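Side-chain contacts in D,D-dipeptidase/D,D-carboxypeptidase (Enterococcus faecalis, PDB 4MUQ), which probably cleaves D-Ala-D-Ala dipeptides and peptide stems ending in D-Ala as a zinc-dependent D,D-peptidase of vancomycin resistance: residues R97-L102 against E165-R170; T149-R154 against E158-S163. One frame throughout, in Å; residues are numbered along the deposited sequence. Where two conformers were deposited one is given.

Interaction 1 (R97-L102 against E165-R170); sequences RKYVAL and EPWHFR. With ZN (zinc ion), chain B; LY0 ((2R)-3-[(R)-[(1R)-1-aminoethyl](hydroxy)phosphoryl]-2-methylpropanoic acid), chain C; 2D8 ((2R)-3-[(R)-[(1S)-1-aminoethyl](hydroxy)phosphoryl]-2-methylpropanoic acid), chain D; EDO (1,2-ethanediol), chain E.
Tyr99, Glu165 and Trp167 meet beside the zinc site of this hedgehog/DD-peptidase fold, where the end of helix 93-99 faces the loop leading into strand 168-171. Direct packing is slight, with 115 Å² buried in total. Tyr99 CD1 lies 4.2 Å from Trp167 CH2, and the carboxylate of Glu165 reaches the edge of the Tyr99 ring, the two planes 18° apart. No hydrogen bond joins the segments directly; the phosphinate inhibitor, modelled as two epimers, bridges them. On one side, Ala101 N donates to its carboxylate O62 at 2.9 Å (N-H...O angle 162°). On the other, Trp167 NE1 gives a bond to phosphinyl O32, which lies in the plane of the indole at its edge; chi1 of 58° places CG between the backbone N and the carbonyl carbon, with Glu165 CB over one face near its rim.

Metal coordination adds the third tie. His168 ND1 binds zinc at 2.1 Å, His108 and Asp115 complete the protein ligands, and both phosphinyl oxygens coordinate the ion. O32 is thus shared by zinc and the indole N-H, while Glu165 OE1 stands 2.8 Å from that same O32.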
loop_
_atom_site.group_PDB
_atom_site.type_symbol
_atom_site.label_atom_id
_atom_site.label_comp_id
_atom_site.label_asym_id
_atom_site.label_seq_id
_atom_site.Cartn_x
_atom_site.Cartn_y
_atom_site.Cartn_z
ATOM N N ARG A 97 -16.947 3.616 12.231
ATOM C CA ARG A 97 -15.628 4.030 12.699
ATOM C C ARG A 97 -14.601 2.905 12.593
ATOM O O ARG A 97 -13.419 3.161 12.369
ATOM C CB ARG A 97 -15.699 4.528 14.136
ATOM C CG ARG A 97 -16.167 5.960 14.282
ATOM C CD ARG A 97 -16.249 6.356 15.752
ATOM N NE ARG A 97 -14.970 6.230 16.448
ATOM C CZ ARG A 97 -14.611 5.183 17.189
ATOM N NH1 ARG A 97 -15.433 4.150 17.336
ATOM N NH2 ARG A 97 -13.425 5.166 17.783
ATOM N N LYS A 98 -15.057 1.663 12.740
ATOM C CA LYS A 98 -14.177 0.497 12.715
ATOM C C LYS A 98 -13.897 -0.062 11.324
ATOM O O LYS A 98 -12.864 -0.707 11.103
ATOM C CB LYS A 98 -14.748 -0.609 13.610
ATOM C CG LYS A 98 -14.758 -0.260 15.099
ATOM C CD LYS A 98 -15.361 -1.386 15.940
ATOM C CE LYS A 98 -15.173 -1.130 17.431
ATOM N NZ LYS A 98 -13.750 -1.341 17.819
ATOM N N TYR A 99 -14.806 0.161 10.390
ATOM C CA TYR A 99 -14.721 -0.464 9.071
ATOM C C TYR A 99 -14.689 0.487 7.876
ATOM O O TYR A 99 -14.677 0.036 6.723
ATOM C CB TYR A 99 -15.871 -1.464 8.889
ATOM C CG TYR A 99 -15.723 -2.706 9.719
ATOM C CD1 TYR A 99 -14.926 -3.766 9.283
ATOM C CD2 TYR A 99 -16.355 -2.837 10.950
ATOM C CE1 TYR A 99 -14.791 -4.921 10.045
ATOM C CE2 TYR A 99 -16.210 -3.991 11.726
ATOM C CZ TYR A 99 -15.424 -5.023 11.271
ATOM O OH TYR A 99 -15.287 -6.154 12.036
ATOM N N VAL A 100 -14.748 1.793 8.118
ATOM C CA VAL A 100 -14.673 2.736 7.013
ATOM C C VAL A 100 -13.716 3.859 7.401
ATOM O O VAL A 100 -13.925 4.536 8.408
ATOM C CB VAL A 100 -16.046 3.345 6.651
ATOM C CG1 VAL A 100 -15.900 4.166 5.391
ATOM C CG2 VAL A 100 -17.113 2.252 6.453
ATOM N N ALA A 101 -12.666 4.080 6.608
ATOM C CA ALA A 101 -11.780 5.194 6.888
ATOM C C ALA A 101 -12.485 6.544 6.713
ATOM O O ALA A 101 -13.371 6.690 5.873
ATOM C CB ALA A 101 -10.549 5.135 5.991
ATOM N N LEU A 102 -12.104 7.512 7.522
ATOM C CA LEU A 102 -12.562 8.883 7.306
ATOM C C LEU A 102 -12.191 9.351 5.895
ATOM O O LEU A 102 -11.138 8.984 5.361
ATOM C CB LEU A 102 -11.915 9.815 8.322
ATOM C CG LEU A 102 -12.338 9.698 9.787
ATOM C CD1 LEU A 102 -11.368 10.481 10.677
ATOM C CD2 LEU A 102 -13.749 10.210 9.952
ATOM N N GLU A 165 -9.690 -6.841 8.585
ATOM C CA GLU A 165 -10.318 -6.931 7.259
ATOM C C GLU A 165 -9.594 -7.966 6.403
ATOM O O GLU A 165 -8.503 -7.723 5.916
ATOM C CB GLU A 165 -10.332 -5.572 6.561
ATOM C CG GLU A 165 -11.124 -4.513 7.310
ATOM C CD GLU A 165 -11.467 -3.341 6.437
ATOM O OE1 GLU A 165 -10.723 -3.122 5.451
ATOM O OE2 GLU A 165 -12.468 -2.678 6.744
ATOM N N PRO A 166 -10.196 -9.138 6.223
ATOM C CA PRO A 166 -9.558 -10.159 5.383
ATOM C C PRO A 166 -9.305 -9.722 3.934
ATOM O O PRO A 166 -8.418 -10.283 3.282
ATOM C CB PRO A 166 -10.568 -11.305 5.426
ATOM C CG PRO A 166 -11.188 -11.189 6.814
ATOM C CD PRO A 166 -11.307 -9.687 7.022
ATOM N N TRP A 167 -10.052 -8.726 3.458
ATOM C CA TRP A 167 -10.177 -8.455 2.018
ATOM C C TRP A 167 -9.353 -7.300 1.465
ATOM O O TRP A 167 -9.292 -7.148 0.250
ATOM C CB TRP A 167 -11.639 -8.153 1.681
ATOM C CG TRP A 167 -12.155 -6.973 2.469
ATOM C CD1 TRP A 167 -11.976 -5.644 2.186
ATOM C CD2 TRP A 167 -12.907 -7.023 3.691
ATOM N NE1 TRP A 167 -12.569 -4.871 3.156
ATOM C CE2 TRP A 167 -13.152 -5.691 4.087
ATOM C CE3 TRP A 167 -13.390 -8.066 4.490
ATOM C CZ2 TRP A 167 -13.857 -5.376 5.251
ATOM C CZ3 TRP A 167 -14.100 -7.750 5.647
ATOM C CH2 TRP A 167 -14.309 -6.412 6.022
ATOM N N HIS A 168 -8.775 -6.469 2.333
ATOM C CA HIS A 168 -8.153 -5.210 1.918
ATOM C C HIS A 168 -6.636 -5.328 1.814
ATOM O O HIS A 168 -5.947 -5.609 2.807
ATOM C CB HIS A 168 -8.573 -4.086 2.881
ATOM C CG HIS A 168 -7.961 -2.752 2.581
ATOM N ND1 HIS A 168 -8.708 -1.656 2.192
ATOM C CD2 HIS A 168 -6.681 -2.324 2.675
ATOM C CE1 HIS A 168 -7.903 -0.617 2.037
ATOM N NE2 HIS A 168 -6.671 -0.997 2.333
ATOM N N PHE A 169 -6.119 -5.098 0.609
ATOM C CA PHE A 169 -4.682 -5.243 0.358
ATOM C C PHE A 169 -4.088 -3.931 -0.100
ATOM O O PHE A 169 -4.700 -3.186 -0.859
ATOM C CB PHE A 169 -4.432 -6.361 -0.666
ATOM C CG PHE A 169 -4.712 -7.716 -0.112
ATOM C CD1 PHE A 169 -3.683 -8.475 0.427
ATOM C CD2 PHE A 169 -6.008 -8.199 -0.044
ATOM C CE1 PHE A 169 -3.926 -9.726 0.986
ATOM C CE2 PHE A 169 -6.265 -9.441 0.522
ATOM C CZ PHE A 169 -5.214 -10.205 1.038
ATOM N N ARG A 170 -2.884 -3.653 0.383
ATOM C CA ARG A 170 -2.195 -2.400 0.093
ATOM C C ARG A 170 -0.881 -2.677 -0.622
ATOM O O ARG A 170 -0.095 -3.525 -0.173
ATOM C CB ARG A 170 -1.937 -1.653 1.411
ATOM C CG ARG A 170 -0.879 -0.543 1.351
ATOM C CD ARG A 170 -1.261 0.625 0.461
ATOM N NE ARG A 170 -0.089 1.486 0.302
ATOM C CZ ARG A 170 0.218 2.498 1.106
ATOM N NH1 ARG A 170 -0.581 2.834 2.108
ATOM N NH2 ARG A 170 1.339 3.188 0.894
HETATM ZN ZN ZN B . -10.578 -1.500 1.302
HETATM P P LY0 C . -12.535 -0.739 3.246
HETATM C C1 LY0 C . -14.971 0.249 3.206
HETATM N N1 LY0 C . -14.720 -1.758 4.379
HETATM C C2 LY0 C . -14.314 -1.116 3.193
HETATM C C4 LY0 C . -12.133 0.204 4.743
HETATM C C5 LY0 C . -10.885 1.027 4.636
HETATM C C6 LY0 C . -11.180 2.323 3.898
HETATM C C7 LY0 C . -10.354 1.275 6.037
HETATM O O31 LY0 C . -12.181 0.141 2.025
HETATM O O32 LY0 C . -11.714 -2.060 3.087
HETATM O O61 LY0 C . -10.277 2.790 3.223
HETATM O O62 LY0 C . -12.268 2.854 4.034
HETATM C C4 2D8 D . -12.122 0.204 4.747
HETATM C C5 2D8 D . -10.880 1.028 4.636
HETATM C C6 2D8 D . -11.179 2.324 3.897
HETATM C C7 2D8 D . -10.352 1.276 6.038
HETATM N N1 2D8 D . -14.632 -1.999 2.254
HETATM P P 2D8 D . -12.531 -0.740 3.252
HETATM C C1 2D8 D . -14.983 0.217 3.208
HETATM C C2 2D8 D . -14.302 -1.133 3.312
HETATM O O31 2D8 D . -12.200 0.145 2.028
HETATM O O32 2D8 D . -11.715 -2.062 3.086
HETATM O O61 2D8 D . -10.277 2.791 3.222
HETATM O O62 2D8 D . -12.268 2.854 4.034
HETATM C C1 EDO E . -9.930 -0.291 16.445
HETATM O O1 EDO E . -10.970 0.626 16.810
HETATM C C2 EDO E . -10.450 -1.216 15.347
HETATM O O2 EDO E . -11.387 -2.190 15.840
#

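Interaction 2 (T149-R154 against E158-S163). With PE3 (3,6,9,12,15,18,21,24,27,30,33,36,39-tridecaoxahentetracontane-1,41-diol), chain H; LY0 ((2R)-3-[(R)-[(1R)-1-aminoethyl](hydroxy)phosphoryl]-2-methylpropanoic acid), chain C; 2D8 ((2R)-3-[(R)-[(1S)-1-aminoethyl](hydroxy)phosphoryl]-2-methylpropanoic acid), chain D; EDO (1,2-ethanediol), chain E.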
loop_
_atom_site.group_PDB
_atom_site.type_symbol
_atom_site.label_atom_id
_atom_site.label_comp_id
_atom_site.label_asym_id
_atom_site.label_seq_id
_atom_site.Cartn_x
_atom_site.Cartn_y
_atom_site.Cartn_z
ATOM N N THR A 149 0.538 -6.189 0.760
ATOM C CA THR A 149 0.411 -6.639 2.142
ATOM C C THR A 149 -1.068 -6.624 2.536
ATOM O O THR A 149 -1.818 -5.760 2.078
ATOM C CB THR A 149 1.260 -5.751 3.106
ATOM O OG1 THR A 149 1.367 -6.382 4.387
ATOM C CG2 THR A 149 0.673 -4.342 3.270
ATOM N N GLN A 150 -1.497 -7.552 3.383
ATOM C CA GLN A 150 -2.846 -7.441 3.931
ATOM C C GLN A 150 -2.787 -6.357 5.004
ATOM O O GLN A 150 -2.019 -6.442 5.967
ATOM C CB GLN A 150 -3.325 -8.751 4.526
ATOM C CG GLN A 150 -4.783 -8.684 4.945
ATOM C CD GLN A 150 -5.230 -9.921 5.663
ATOM O OE1 GLN A 150 -4.751 -11.027 5.393
ATOM N NE2 GLN A 150 -6.139 -9.748 6.608
ATOM N N ARG A 151 -3.587 -5.325 4.821
ATOM C CA ARG A 151 -3.393 -4.080 5.551
ATOM C C ARG A 151 -3.822 -4.103 7.011
ATOM O O ARG A 151 -3.130 -3.516 7.867
ATOM C CB ARG A 151 -4.094 -2.950 4.804
ATOM C CG ARG A 151 -3.895 -1.561 5.401
ATOM C CD ARG A 151 -2.432 -1.166 5.359
ATOM N NE ARG A 151 -2.216 0.193 5.860
ATOM C CZ ARG A 151 -2.020 0.504 7.139
ATOM N NH1 ARG A 151 -2.050 -0.432 8.076
ATOM N NH2 ARG A 151 -1.807 1.771 7.472
ATOM N N TYR A 152 -4.944 -4.768 7.299
ATOM C CA TYR A 152 -5.617 -4.635 8.585
ATOM C C TYR A 152 -5.783 -5.989 9.244
ATOM O O TYR A 152 -6.762 -6.708 9.017
ATOM C CB TYR A 152 -6.985 -3.953 8.393
ATOM C CG TYR A 152 -6.906 -2.576 7.768
ATOM C CD1 TYR A 152 -6.214 -1.539 8.387
ATOM C CD2 TYR A 152 -7.526 -2.303 6.555
ATOM C CE1 TYR A 152 -6.124 -0.284 7.811
ATOM C CE2 TYR A 152 -7.455 -1.037 5.976
ATOM C CZ TYR A 152 -6.748 -0.029 6.609
ATOM O OH TYR A 152 -6.650 1.231 6.047
ATOM N N ALA A 153 -4.805 -6.350 10.066
ATOM C CA ALA A 153 -4.831 -7.623 10.769
ATOM C C ALA A 153 -5.545 -7.518 12.112
ATOM O O ALA A 153 -5.559 -6.454 12.738
ATOM C CB ALA A 153 -3.402 -8.118 10.978
ATOM N N ARG A 154 -6.117 -8.627 12.577
ATOM C CA ARG A 154 -6.772 -8.643 13.876
ATOM C C ARG A 154 -5.818 -8.234 15.006
ATOM O O ARG A 154 -6.202 -7.492 15.915
ATOM C CB ARG A 154 -7.393 -10.020 14.157
ATOM C CG ARG A 154 -8.158 -10.098 15.467
ATOM C CD ARG A 154 -8.797 -11.465 15.649
ATOM N NE ARG A 154 -7.800 -12.523 15.510
ATOM C CZ ARG A 154 -8.073 -13.820 15.455
ATOM N NH1 ARG A 154 -9.323 -14.236 15.527
ATOM N NH2 ARG A 154 -7.084 -14.700 15.323
ATOM N N GLU A 158 -5.428 -2.070 17.365
ATOM C CA GLU A 158 -5.209 -0.923 18.237
ATOM C C GLU A 158 -4.245 0.089 17.630
ATOM O O GLU A 158 -4.309 1.281 17.942
ATOM C CB GLU A 158 -4.746 -1.373 19.622
ATOM C CG GLU A 158 -5.775 -2.241 20.330
ATOM C CD GLU A 158 -7.182 -1.679 20.213
ATOM O OE1 GLU A 158 -7.390 -0.499 20.571
ATOM O OE2 GLU A 158 -8.082 -2.414 19.748
ATOM N N ILE A 159 -3.370 -0.363 16.743
ATOM C CA ILE A 159 -2.479 0.598 16.097
ATOM C C ILE A 159 -2.883 1.025 14.687
ATOM O O ILE A 159 -2.522 2.110 14.264
ATOM C CB ILE A 159 -1.000 0.178 16.138
ATOM C CG1 ILE A 159 -0.773 -1.091 15.333
ATOM C CG2 ILE A 159 -0.522 0.027 17.580
ATOM C CD1 ILE A 159 0.689 -1.503 15.289
ATOM N N THR A 160 -3.643 0.202 13.963
ATOM C CA THR A 160 -4.172 0.640 12.669
ATOM C C THR A 160 -5.423 1.498 12.852
ATOM O O THR A 160 -5.757 2.311 11.982
ATOM C CB THR A 160 -4.555 -0.536 11.758
ATOM O OG1 THR A 160 -5.639 -1.250 12.363
ATOM C CG2 THR A 160 -3.375 -1.476 11.533
ATOM N N GLY A 161 -6.123 1.311 13.967
ATOM C CA GLY A 161 -7.397 1.968 14.178
ATOM C C GLY A 161 -8.549 1.424 13.343
ATOM O O GLY A 161 -9.611 2.047 13.306
ATOM N N ILE A 162 -8.345 0.282 12.686
ATOM C CA ILE A 162 -9.363 -0.306 11.814
ATOM C C ILE A 162 -9.496 -1.770 12.209
ATOM O O ILE A 162 -8.496 -2.426 12.508
ATOM C CB ILE A 162 -8.934 -0.159 10.326
ATOM C CG1 ILE A 162 -8.906 1.330 9.911
ATOM C CG2 ILE A 162 -9.833 -0.976 9.385
ATOM C CD1 ILE A 162 -10.256 2.032 9.937
ATOM N N SER A 163 -10.712 -2.295 12.213
ATOM C CA SER A 163 -10.914 -3.701 12.545
ATOM C C SER A 163 -10.292 -4.619 11.497
ATOM O O SER A 163 -10.029 -4.222 10.371
ATOM C CB SER A 163 -12.405 -3.985 12.663
ATOM O OG SER A 163 -12.919 -3.410 13.847
HETATM O O43 PE3 H . -3.022 6.858 18.015
HETATM C C42 PE3 H . -3.255 5.917 16.965
HETATM C C41 PE3 H . -4.642 5.256 17.069
HETATM O O40 PE3 H . -4.749 4.354 15.942
HETATM C C39 PE3 H . -4.560 5.247 14.844
HETATM C C38 PE3 H . -4.536 4.759 13.438
HETATM O O37 PE3 H . -4.307 5.997 12.757
HETATM P P LY0 C . -12.535 -0.739 3.246
HETATM C C1 LY0 C . -14.971 0.249 3.206
HETATM N N1 LY0 C . -14.720 -1.758 4.379
HETATM C C2 LY0 C . -14.314 -1.116 3.193
HETATM C C4 LY0 C . -12.133 0.204 4.743
HETATM C C5 LY0 C . -10.885 1.027 4.636
HETATM C C6 LY0 C . -11.180 2.323 3.898
HETATM C C7 LY0 C . -10.354 1.275 6.037
HETATM O O31 LY0 C . -12.181 0.141 2.025
HETATM O O32 LY0 C . -11.714 -2.060 3.087
HETATM O O61 LY0 C . -10.277 2.790 3.223
HETATM O O62 LY0 C . -12.268 2.854 4.034
HETATM C C4 2D8 D . -12.122 0.204 4.747
HETATM C C5 2D8 D . -10.880 1.028 4.636
HETATM C C6 2D8 D . -11.179 2.324 3.897
HETATM C C7 2D8 D . -10.352 1.276 6.038
HETATM N N1 2D8 D . -14.632 -1.999 2.254
HETATM P P 2D8 D . -12.531 -0.740 3.252
HETATM C C1 2D8 D . -14.983 0.217 3.208
HETATM C C2 2D8 D . -14.302 -1.133 3.312
HETATM O O31 2D8 D . -12.200 0.145 2.028
HETATM O O32 2D8 D . -11.715 -2.062 3.086
HETATM O O61 2D8 D . -10.277 2.791 3.222
HETATM O O62 2D8 D . -12.268 2.854 4.034
HETATM C C1 EDO E . -9.930 -0.291 16.445
HETATM O O1 EDO E . -10.970 0.626 16.810
HETATM C C2 EDO E . -10.450 -1.216 15.347
HETATM O O2 EDO E . -11.387 -2.190 15.840
HETATM O O HOH W 1 -6.197 -3.809 11.753
#
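Part of the wall of the ligand pocket beside the inhibitor's methyl group is built here, where the chain leaving strand 148-150 packs against the end of helix 157-160 and the loop after it. Tyr152 is the centre of the contact, its ring covered on both faces. Ile162 CG2 sits 3.7 Å from the ring centroid and only 12° off the normal, a CH-pi contact; Arg151 CG lies over the centre of the opposite face, 3.4 Å above the plane. Thr160 CB approaches the ring edge in plane, 3.9 Å from Tyr152 CD1. With three sides occupied, the ring's rotation is probably restricted. Ile162 spreads along the tyrosine: CG2, anti to the backbone N, lies over the ring centre, CB and CG1 follow the CD1-CE1 side, and CD1 reaches on to 4.0 Å from inhibitor C7. Tyr152 OH is 3.7 Å from the same methyl carbon.

Polar links are made within the turn and through water. Thr160 OG1 accepts from Ile162 N at 3.1 Å (N-H...O angle 162°), closing an ST turn around Gly161, whose phi is positive. A water takes a hydrogen bond from Thr160 OG1 and donates to Ala153 O and Ile162 O, joining the two segments.

Arg151 passes alongside Thr160 CG2, but its guanidinium is held by salt bridges to Glu107 and to Glu188 of helix 187-194. Thr160 touches that helix too, while Ser163 packs against helix 93-99 and the backbone of Arg151 pairs with His168 of strand 168-171.

Interactions 1 and 2 line adjoining parts of one inhibitor pocket, their centres 8 Å apart. Interaction 1 addresses the polar groups and the zinc ion, interaction 2 the methyl C7; the nearest atom of the Tyr152 side chain is about 6 Å from the zinc ion. Two backbone contacts, both probable hydrogen bonds, connect them: Arg170 O to Thr149 N at 2.9 Å, between neighbouring strands 168-171 and 148-150, and Lys98 O to Ser163 N at 2.9 Å, from helix 93-99 to the loop. Tyr99 CZ also packs 3.5 Å from Ser163 CB. Glu107 provides a second-shell connection, hydrogen-bonding His168 NE2 while forming salt bridges with both Arg151 and Arg170.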